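Local coordinates for protein 3,4-dihydroxybenzoate decarboxylase (Enterobacter cloacae, PDB 5NY5) that decarboxylates 3,4-dihydroxybenzoate to catechol, using prenylated FMN and a bound manganese ion, and run in reverse carboxylates catechols para to a hydroxyl, at residues Ser181-Ala186 against Pro299-Ile304; Leu204-Asn209 against Gly267-Gly272; Asp166-Arg171 against Arg188-Phe193. One frame throughout, in Å; residues are numbered along the deposited sequence.

Interaction 1: residues Ser181-Ala186 against Pro299-Ile304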
loop_
_atom_site.group_PDB
_atom_site.type_symbol
_atom_site.label_atom_id
_atom_site.label_comp_id
_atom_site.label_asym_id
_atom_site.label_seq_id
_atom_site.Cartn_x
_atom_site.Cartn_y
_atom_site.Cartn_z
ATOM N N SER A 181 5.125 28.371 -40.157
ATOM C CA SER A 181 5.312 28.326 -38.714
ATOM C C SER A 181 6.056 27.049 -38.353
ATOM O O SER A 181 5.676 25.960 -38.794
ATOM C CB SER A 181 3.973 28.392 -37.980
ATOM O OG SER A 181 3.159 27.281 -38.298
HETATM N N MSE A 182 7.115 27.187 -37.565
HETATM C CA MSE A 182 7.949 26.047 -37.206
HETATM C C MSE A 182 8.331 26.068 -35.731
HETATM O O MSE A 182 8.898 27.041 -35.242
HETATM C CB MSE A 182 9.207 26.021 -38.077
HETATM C CG MSE A 182 10.320 25.125 -37.555
HETATM SE SE MSE A 182 11.690 24.759 -38.899
HETATM C CE MSE A 182 13.227 24.583 -37.715
ATOM N N PHE A 183 8.012 24.984 -35.029
ATOM C CA PHE A 183 8.354 24.857 -33.622
ATOM C C PHE A 183 9.789 24.373 -33.458
ATOM O O PHE A 183 10.301 23.589 -34.262
ATOM C CB PHE A 183 7.395 23.892 -32.923
ATOM C CG PHE A 183 7.788 23.562 -31.510
ATOM C CD1 PHE A 183 7.514 24.441 -30.479
ATOM C CD2 PHE A 183 8.428 22.369 -31.216
ATOM C CE1 PHE A 183 7.873 24.139 -29.180
ATOM C CE2 PHE A 183 8.791 22.064 -29.919
ATOM C CZ PHE A 183 8.513 22.949 -28.900
ATOM N N LEU A 184 10.439 24.851 -32.403
ATOM C CA LEU A 184 11.797 24.448 -32.075
ATOM C C LEU A 184 11.852 24.052 -30.608
ATOM O O LEU A 184 11.324 24.764 -29.750
ATOM C CB LEU A 184 12.804 25.571 -32.364
ATOM C CG LEU A 184 13.080 25.934 -33.828
ATOM C CD1 LEU A 184 12.029 26.885 -34.387
ATOM C CD2 LEU A 184 14.477 26.519 -33.987
ATOM N N ALA A 185 12.487 22.918 -30.329
ATOM C CA ALA A 185 12.602 22.427 -28.963
ATOM C C ALA A 185 13.657 23.222 -28.208
ATOM O O ALA A 185 14.782 23.394 -28.688
ATOM C CB ALA A 185 12.955 20.942 -28.955
ATOM N N ALA A 186 13.292 23.705 -27.023
ATOM C CA ALA A 186 14.229 24.454 -26.201
ATOM C C ALA A 186 15.423 23.585 -25.826
ATOM O O ALA A 186 15.299 22.375 -25.621
ATOM C CB ALA A 186 13.537 24.971 -24.940
ATOM N N PRO A 299 0.603 28.783 -29.255
ATOM C CA PRO A 299 0.185 30.189 -29.343
ATOM C C PRO A 299 1.267 31.114 -29.879
ATOM O O PRO A 299 0.957 32.135 -30.499
ATOM C CB PRO A 299 -0.175 30.541 -27.892
ATOM C CG PRO A 299 -0.291 29.227 -27.177
ATOM C CD PRO A 299 0.668 28.317 -27.861
ATOM N N SER A 300 2.535 30.781 -29.648
ATOM C CA SER A 300 3.657 31.634 -30.043
ATOM C C SER A 300 4.667 30.784 -30.807
ATOM O O SER A 300 5.414 30.010 -30.202
ATOM C CB SER A 300 4.299 32.294 -28.826
ATOM O OG SER A 300 5.375 33.138 -29.200
ATOM N N LEU A 301 4.694 30.932 -32.131
ATOM C CA LEU A 301 5.607 30.173 -32.968
ATOM C C LEU A 301 6.461 31.097 -33.826
ATOM O O LEU A 301 5.948 32.065 -34.396
ATOM C CB LEU A 301 4.845 29.203 -33.881
ATOM C CG LEU A 301 4.518 27.848 -33.261
ATOM C CD1 LEU A 301 3.827 26.943 -34.267
ATOM C CD2 LEU A 301 5.786 27.205 -32.733
ATOM N N PRO A 302 7.760 30.825 -33.936
ATOM C CA PRO A 302 8.598 31.610 -34.848
ATOM C C PRO A 302 8.235 31.335 -36.299
ATOM O O PRO A 302 7.896 30.210 -36.673
ATOM C CB PRO A 302 10.020 31.139 -34.522
ATOM C CG PRO A 302 9.842 29.797 -33.914
ATOM C CD PRO A 302 8.542 29.838 -33.174
ATOM N N VAL A 303 8.313 32.380 -37.117
ATOM C CA VAL A 303 7.886 32.333 -38.511
ATOM C C VAL A 303 9.108 32.144 -39.398
ATOM O O VAL A 303 10.130 32.816 -39.212
ATOM C CB VAL A 303 7.118 33.609 -38.898
ATOM C CG1 VAL A 303 6.931 33.691 -40.403
ATOM C CG2 VAL A 303 5.774 33.648 -38.190
ATOM N N ILE A 304 9.009 31.228 -40.356
ATOM C CA ILE A 304 10.014 31.062 -41.397
ATOM C C ILE A 304 9.527 31.789 -42.641
ATOM O O ILE A 304 8.461 31.470 -43.180
ATOM C CB ILE A 304 10.289 29.581 -41.695
ATOM C CG1 ILE A 304 11.207 28.987 -40.629
ATOM C CG2 ILE A 304 10.912 29.422 -43.071
ATOM C CD1 ILE A 304 11.784 27.647 -41.007
#
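Leu-301 drives one methyl, CD2, against the backbone of Phe-183, 3.6 Å from Phe-183 CA. The same methyl sits level with the Phe-183 ring at its edge, near CB and CD1, and the two side chains cross at about a right angle. The other branch of the leucine, CD1, reaches Ser-181 CB at 4.0 Å, so the fork of Leu-301 spans both residues. A second apolar patch involves Met-182, modelled as selenomethionine. CG anti to the backbone N (chi1 164°) and an extended chi2 carry SE to within 3.6 Å of Ile-304 CD1; the bend at chi3 then turns the end of the chain away. Separately, Leu-184 CD1 packs on Pro-302 CG at 3.7 Å. Ile-190 of helix 189-199 packs on both Met-182 and Leu-184, while Leu-269 of the neighbouring strand backs Pro-302 and Ile-304. These segments join strands 179-182 and 303-311 in the curled antiparallel sheet of the central, Rift-related domain of the UbiD family; Phe-183 and Ala-185 belong to the prenylated FMN site, which is empty in this chain. Ser-181 and Val-303 form an antiparallel non-hydrogen-bonded pair, both side chains on the same face of the sheet. Beyond that pair the paths diverge, and one backbone bond ties them here: Met-182 N donates to Pro-302 O at 3.2 Å, almost straight at 173°, and meets the oxygen nearly end-on. Met-182 O faces Pro-302 as well and lies against its ring, 3.2 Å from Pro-302 CG. At the polar edge, the Ser-181 hydroxyl OG passes near Leu-301 CD1 but is bonded instead to Gln-175 NE2, with a weak bond to Cys-173 O.

Interaction 2: residues Leu204-Asn209 against Gly267-Gly272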
loop_
_atom_site.group_PDB
_atom_site.type_symbol
_atom_site.label_atom_id
_atom_site.label_comp_id
_atom_site.label_asym_id
_atom_site.label_seq_id
_atom_site.Cartn_x
_atom_site.Cartn_y
_atom_site.Cartn_z
ATOM N N LEU A 204 17.787 34.176 -39.044
ATOM C CA LEU A 204 18.655 33.006 -39.070
ATOM C C LEU A 204 18.390 32.207 -40.337
ATOM O O LEU A 204 17.246 31.775 -40.562
ATOM C CB LEU A 204 18.438 32.129 -37.836
ATOM C CG LEU A 204 19.399 30.945 -37.708
ATOM C CD1 LEU A 204 20.819 31.431 -37.458
ATOM C CD2 LEU A 204 18.953 29.993 -36.610
ATOM N N PRO A 205 19.393 31.973 -41.184
ATOM C CA PRO A 205 19.154 31.237 -42.434
ATOM C C PRO A 205 19.071 29.739 -42.173
ATOM O O PRO A 205 19.899 29.172 -41.457
ATOM C CB PRO A 205 20.374 31.588 -43.298
ATOM C CG PRO A 205 21.272 32.463 -42.431
ATOM C CD PRO A 205 20.812 32.318 -41.021
ATOM N N VAL A 206 18.059 29.100 -42.762
ATOM C CA VAL A 206 17.845 27.666 -42.620
ATOM C C VAL A 206 17.464 27.081 -43.972
ATOM O O VAL A 206 16.965 27.775 -44.860
ATOM C CB VAL A 206 16.752 27.333 -41.579
ATOM C CG1 VAL A 206 17.194 27.744 -40.179
ATOM C CG2 VAL A 206 15.444 28.012 -41.952
ATOM N N THR A 207 17.716 25.784 -44.122
ATOM C CA THR A 207 17.235 25.014 -45.259
ATOM C C THR A 207 16.397 23.851 -44.750
ATOM O O THR A 207 16.743 23.214 -43.751
ATOM C CB THR A 207 18.380 24.482 -46.124
ATOM O OG1 THR A 207 19.085 23.459 -45.412
ATOM C CG2 THR A 207 19.340 25.604 -46.484
ATOM N N ILE A 208 15.297 23.584 -45.440
ATOM C CA ILE A 208 14.359 22.534 -45.067
ATOM C C ILE A 208 14.429 21.465 -46.146
ATOM O O ILE A 208 13.940 21.663 -47.264
ATOM C CB ILE A 208 12.938 23.082 -44.905
ATOM C CG1 ILE A 208 12.957 24.264 -43.936
ATOM C CG2 ILE A 208 12.007 21.994 -44.413
ATOM C CD1 ILE A 208 11.857 25.262 -44.169
ATOM N N ASN A 209 15.036 20.332 -45.814
ATOM C CA ASN A 209 15.335 19.284 -46.779
ATOM C C ASN A 209 14.299 18.175 -46.654
ATOM O O ASN A 209 14.134 17.595 -45.577
ATOM C CB ASN A 209 16.742 18.737 -46.551
ATOM C CG ASN A 209 17.789 19.833 -46.502
ATOM O OD1 ASN A 209 18.505 20.066 -47.474
ATOM N ND2 ASN A 209 17.882 20.516 -45.367
ATOM N N GLY A 267 14.708 29.444 -46.263
ATOM C CA GLY A 267 14.029 30.523 -45.583
ATOM C C GLY A 267 14.847 31.045 -44.423
ATOM O O GLY A 267 15.969 30.601 -44.171
ATOM N N GLU A 268 14.263 32.006 -43.714
ATOM C CA GLU A 268 14.888 32.618 -42.554
ATOM C C GLU A 268 13.873 32.731 -41.429
ATOM O O GLU A 268 12.682 32.951 -41.664
ATOM C CB GLU A 268 15.452 34.007 -42.887
ATOM C CG GLU A 268 16.614 33.988 -43.861
ATOM C CD GLU A 268 16.981 35.372 -44.354
ATOM O OE1 GLU A 268 17.907 35.481 -45.184
ATOM O OE2 GLU A 268 16.340 36.350 -43.914
ATOM N N LEU A 269 14.358 32.571 -40.201
ATOM C CA LEU A 269 13.530 32.752 -39.012
ATOM C C LEU A 269 13.510 34.234 -38.657
ATOM O O LEU A 269 14.530 34.796 -38.246
ATOM C CB LEU A 269 14.065 31.907 -37.861
ATOM C CG LEU A 269 13.822 30.401 -37.975
ATOM C CD1 LEU A 269 14.921 29.618 -37.280
ATOM C CD2 LEU A 269 12.468 30.043 -37.388
ATOM N N LEU A 270 12.354 34.867 -38.815
ATOM C CA LEU A 270 12.257 36.309 -38.627
ATOM C C LEU A 270 12.235 36.649 -37.141
ATOM O O LEU A 270 11.426 36.088 -36.395
ATOM C CB LEU A 270 11.008 36.852 -39.305
ATOM C CG LEU A 270 10.832 36.490 -40.778
ATOM C CD1 LEU A 270 9.604 37.176 -41.348
ATOM C CD2 LEU A 270 12.076 36.857 -41.568
ATOM N N PRO A 271 13.094 37.556 -36.681
ATOM C CA PRO A 271 13.132 37.877 -35.252
ATOM C C PRO A 271 11.941 38.718 -34.827
ATOM O O PRO A 271 11.382 39.494 -35.606
ATOM C CB PRO A 271 14.440 38.663 -35.096
ATOM C CG PRO A 271 15.181 38.479 -36.386
ATOM C CD PRO A 271 14.145 38.258 -37.430
ATOM N N GLY A 272 11.556 38.553 -33.565
ATOM C CA GLY A 272 10.507 39.366 -32.983
ATOM C C GLY A 272 9.101 38.928 -33.336
ATOM O O GLY A 272 8.202 38.987 -32.491
#
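Leu-204, Pro-205 and Val-206 run antiparallel beside Gly-267, Glu-268 and Leu-269, where strand 204-210 joins strand 263-269 in the curled sheet of the central domain. The join is firm at Val-206 and Gly-267, a hydrogen-bonded pair with two nearly straight bonds: Val-206 N gives to Gly-267 O at 2.9 Å, and Gly-267 N returns to Val-206 O at 3.1 Å. One pair further, Leu-269 N donates to Leu-204 O at 3.0 Å, whereas the reverse bond from Leu-204 N to Leu-269 O is weak. Between them Pro-205, which has no N-H to offer, takes the non-hydrogen-bonded place opposite Glu-268. There Glu-268 CA brings its hydrogen to Leu-204 O, a CH···O contact of 3.2 Å.

On the face that carries Leu-204, Val-206 and Leu-269, one methyl links three residues. Leu-269 CD1 lies 4.1 Å from Leu-204 CD2, the two leucines lying side by side and pointing the same way, and it also touches Val-206 CG1, whose side chain crosses it at about a right angle. With CG1 of Val-206 set beside its backbone N (chi1 -66°), CG2 comes within 3.5 Å of Gly-267 O. Phe-193 of helix 189-199 and Ile-304 of strand 303-311 pack on this face. On the other face Glu-268 extends past Pro-205, its CG 4.0 Å from Pro-205 CA. Such antiparallel pairing round a curled sheet is characteristic of the split β-barrel of FMN-binding domains, to whose clan this UbiD domain belongs.

Interaction 3: residues Asp166-Arg171 against Arg188-Phe193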
loop_
_atom_site.group_PDB
_atom_site.type_symbol
_atom_site.label_atom_id
_atom_site.label_comp_id
_atom_site.label_asym_id
_atom_site.label_seq_id
_atom_site.Cartn_x
_atom_site.Cartn_y
_atom_site.Cartn_z
ATOM N N ASP A 166 23.823 22.320 -36.741
ATOM C CA ASP A 166 22.800 21.459 -36.164
ATOM C C ASP A 166 21.829 21.046 -37.257
ATOM O O ASP A 166 21.309 21.902 -37.981
ATOM C CB ASP A 166 22.050 22.167 -35.032
ATOM C CG ASP A 166 21.076 21.252 -34.319
ATOM O OD1 ASP A 166 21.430 20.078 -34.081
ATOM O OD2 ASP A 166 19.956 21.705 -34.002
ATOM N N VAL A 167 21.594 19.743 -37.383
ATOM C CA VAL A 167 20.614 19.207 -38.317
ATOM C C VAL A 167 19.582 18.426 -37.512
ATOM O O VAL A 167 19.938 17.655 -36.613
ATOM C CB VAL A 167 21.275 18.346 -39.414
ATOM C CG1 VAL A 167 22.760 18.684 -39.543
ATOM C CG2 VAL A 167 21.068 16.857 -39.197
ATOM N N THR A 168 18.306 18.668 -37.801
ATOM C CA THR A 168 17.217 18.130 -36.999
ATOM C C THR A 168 15.985 17.955 -37.874
ATOM O O THR A 168 15.946 18.393 -39.026
ATOM C CB THR A 168 16.890 19.040 -35.809
ATOM O OG1 THR A 168 17.009 20.412 -36.207
ATOM C CG2 THR A 168 17.820 18.766 -34.640
ATOM N N ILE A 169 14.966 17.316 -37.302
ATOM C CA ILE A 169 13.697 17.070 -37.978
ATOM C C ILE A 169 12.614 17.879 -37.278
ATOM O O ILE A 169 12.444 17.776 -36.057
ATOM C CB ILE A 169 13.344 15.574 -37.992
ATOM C CG1 ILE A 169 14.437 14.777 -38.706
ATOM C CG2 ILE A 169 11.997 15.352 -38.666
ATOM C CD1 ILE A 169 14.090 13.321 -38.933
ATOM N N HIS A 170 11.886 18.678 -38.050
ATOM C CA HIS A 170 10.819 19.521 -37.536
ATOM C C HIS A 170 9.574 19.332 -38.389
ATOM O O HIS A 170 9.614 18.732 -39.467
ATOM C CB HIS A 170 11.220 21.002 -37.534
ATOM C CG HIS A 170 12.521 21.281 -36.850
ATOM N ND1 HIS A 170 12.603 21.967 -35.659
ATOM C CD2 HIS A 170 13.793 20.972 -37.194
ATOM C CE1 HIS A 170 13.870 22.065 -35.296
ATOM N NE2 HIS A 170 14.612 21.471 -36.213
ATOM N N ARG A 171 8.458 19.856 -37.893
ATOM C CA ARG A 171 7.226 19.945 -38.659
ATOM C C ARG A 171 6.881 21.414 -38.860
ATOM O O ARG A 171 7.114 22.241 -37.973
ATOM C CB ARG A 171 6.071 19.211 -37.969
ATOM C CG ARG A 171 5.625 19.819 -36.653
ATOM C CD ARG A 171 4.534 18.980 -36.012
ATOM N NE ARG A 171 4.049 19.568 -34.768
ATOM C CZ ARG A 171 3.222 18.956 -33.927
ATOM N NH1 ARG A 171 2.790 17.732 -34.195
ATOM N NH2 ARG A 171 2.832 19.565 -32.818
ATOM N N ARG A 188 18.038 22.881 -27.724
ATOM C CA ARG A 188 18.761 22.359 -28.871
ATOM C C ARG A 188 19.538 23.481 -29.556
ATOM O O ARG A 188 19.222 24.664 -29.417
ATOM C CB ARG A 188 17.803 21.691 -29.859
ATOM C CG ARG A 188 18.468 20.690 -30.799
ATOM C CD ARG A 188 18.052 19.261 -30.476
ATOM N NE ARG A 188 18.447 18.329 -31.530
ATOM C CZ ARG A 188 19.382 17.394 -31.400
ATOM N NH1 ARG A 188 20.023 17.248 -30.249
ATOM N NH2 ARG A 188 19.670 16.597 -32.421
ATOM N N HIS A 189 20.570 23.086 -30.308
ATOM C CA HIS A 189 21.513 24.059 -30.854
ATOM C C HIS A 189 20.826 25.054 -31.780
ATOM O O HIS A 189 21.114 26.256 -31.730
ATOM C CB HIS A 189 22.644 23.339 -31.588
ATOM C CG HIS A 189 23.536 22.538 -30.691
ATOM N ND1 HIS A 189 23.301 22.393 -29.341
ATOM C CD2 HIS A 189 24.667 21.841 -30.953
ATOM C CE1 HIS A 189 24.247 21.639 -28.810
ATOM N NE2 HIS A 189 25.088 21.292 -29.766
ATOM N N ILE A 190 19.914 24.579 -32.630
ATOM C CA ILE A 190 19.266 25.477 -33.583
ATOM C C ILE A 190 18.408 26.505 -32.857
ATOM O O ILE A 190 18.238 27.633 -33.337
ATOM C CB ILE A 190 18.452 24.670 -34.613
ATOM C CG1 ILE A 190 17.847 25.599 -35.669
ATOM C CG2 ILE A 190 17.371 23.848 -33.929
ATOM C CD1 ILE A 190 17.019 24.887 -36.708
ATOM N N GLU A 191 17.868 26.154 -31.689
ATOM C CA GLU A 191 17.136 27.137 -30.898
ATOM C C GLU A 191 18.083 28.167 -30.296
ATOM O O GLU A 191 17.789 29.368 -30.304
ATOM C CB GLU A 191 16.331 26.438 -29.804
ATOM C CG GLU A 191 15.674 27.380 -28.805
ATOM C CD GLU A 191 14.547 28.204 -29.405
ATOM O OE1 GLU A 191 14.169 27.960 -30.570
ATOM O OE2 GLU A 191 14.033 29.103 -28.707
ATOM N N VAL A 192 19.223 27.715 -29.770
ATOM C CA VAL A 192 20.226 28.647 -29.263
ATOM C C VAL A 192 20.741 29.530 -30.391
ATOM O O VAL A 192 20.971 30.731 -30.202
ATOM C CB VAL A 192 21.367 27.875 -28.571
ATOM C CG1 VAL A 192 22.541 28.795 -28.287
ATOM C CG2 VAL A 192 20.867 27.238 -27.285
ATOM N N PHE A 193 20.916 28.955 -31.584
ATOM C CA PHE A 193 21.320 29.753 -32.737
ATOM C C PHE A 193 20.305 30.850 -33.025
ATOM O O PHE A 193 20.676 31.975 -33.377
ATOM C CB PHE A 193 21.491 28.863 -33.971
ATOM C CG PHE A 193 22.587 27.839 -33.851
ATOM C CD1 PHE A 193 23.547 27.929 -32.858
ATOM C CD2 PHE A 193 22.657 26.783 -34.745
ATOM C CE1 PHE A 193 24.548 26.984 -32.756
ATOM C CE2 PHE A 193 23.656 25.836 -34.649
ATOM C CZ PHE A 193 24.603 25.937 -33.653
#
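Strand Asp-166 to Arg-171 passes the first turn of helix His-189 to Phe-193 at 115° between their directions, coming nearest at Asp-166 and Ile-190. Asp-166 points into the helix start: with CG anti to its backbone N (chi1 -174°), its OD2 accepts the N-H of Ile-190 at 3.2 Å. That bond is bent, and the donor approaches from above the carboxylate plane. OD2 also lies on the aliphatic part of Ile-190, 3.4 Å from CG2, while Asp-166 CB packs against His-189 CB at 3.7 Å and nears Phe-193 CE2. The aspartate is thus held against the helix by one backbone N-H and several carbon contacts.

This is where the metal and cofactor sites of the UbiD active centre meet. Asp-166, His-189 and Glu-233 bind manganese in this protein; His-170, Arg-188 and His-189 take part in binding prenylated FMN. Asp-166 OD1 and Glu-233 OE1 lie close together in this metal-free chain.

Arg-188, in the N-cap position, bends at chi2 and comes back over the strand. Asp-166 OD1 sits over one face of its guanidinium, 4.2 Å from NH2, so charge alone relates them and no N-H is aimed at the oxygen; longer, weak ion pairs run to Glu-223 and Glu-233. Thr-168 CG2 meets the same group at its edge, 3.2 Å from Arg-188 NE. The other branch of Thr-168, OG1, shares a hydrogen bond of 2.6 Å with His-170 NE2, with either as possible donor. At the rim of that imidazole, near its plane, Ile-190 CG2 stands 4.2 Å from His-170 CE1.

Overall arrangement
All three contacts belong to the central domain, their centres about 11 Å apart pairwise. Interaction 1 meets interaction 2 along neighbouring strands: Val-303 O probably accepts Leu-270 N at 3.1 Å, and Ile-304 CG1 packs on Leu-269 CD2 at 3.6 Å. Interaction 1 reaches the cofactor site of interaction 3 through Phe-183 O, which probably bonds His-170 ND1 at 3.1 Å. Helix 189-199 joins interaction 3 to interaction 2, with Phe-193 CB 3.8 Å from Leu-204 CD2. Most of the metal and flavin residues sit at interaction 3, with Phe-183 and Ala-185 of interaction 1 adding to the flavin site, whereas interaction 2 sits further back, Val-206 about 8 Å from His-170 between side chains.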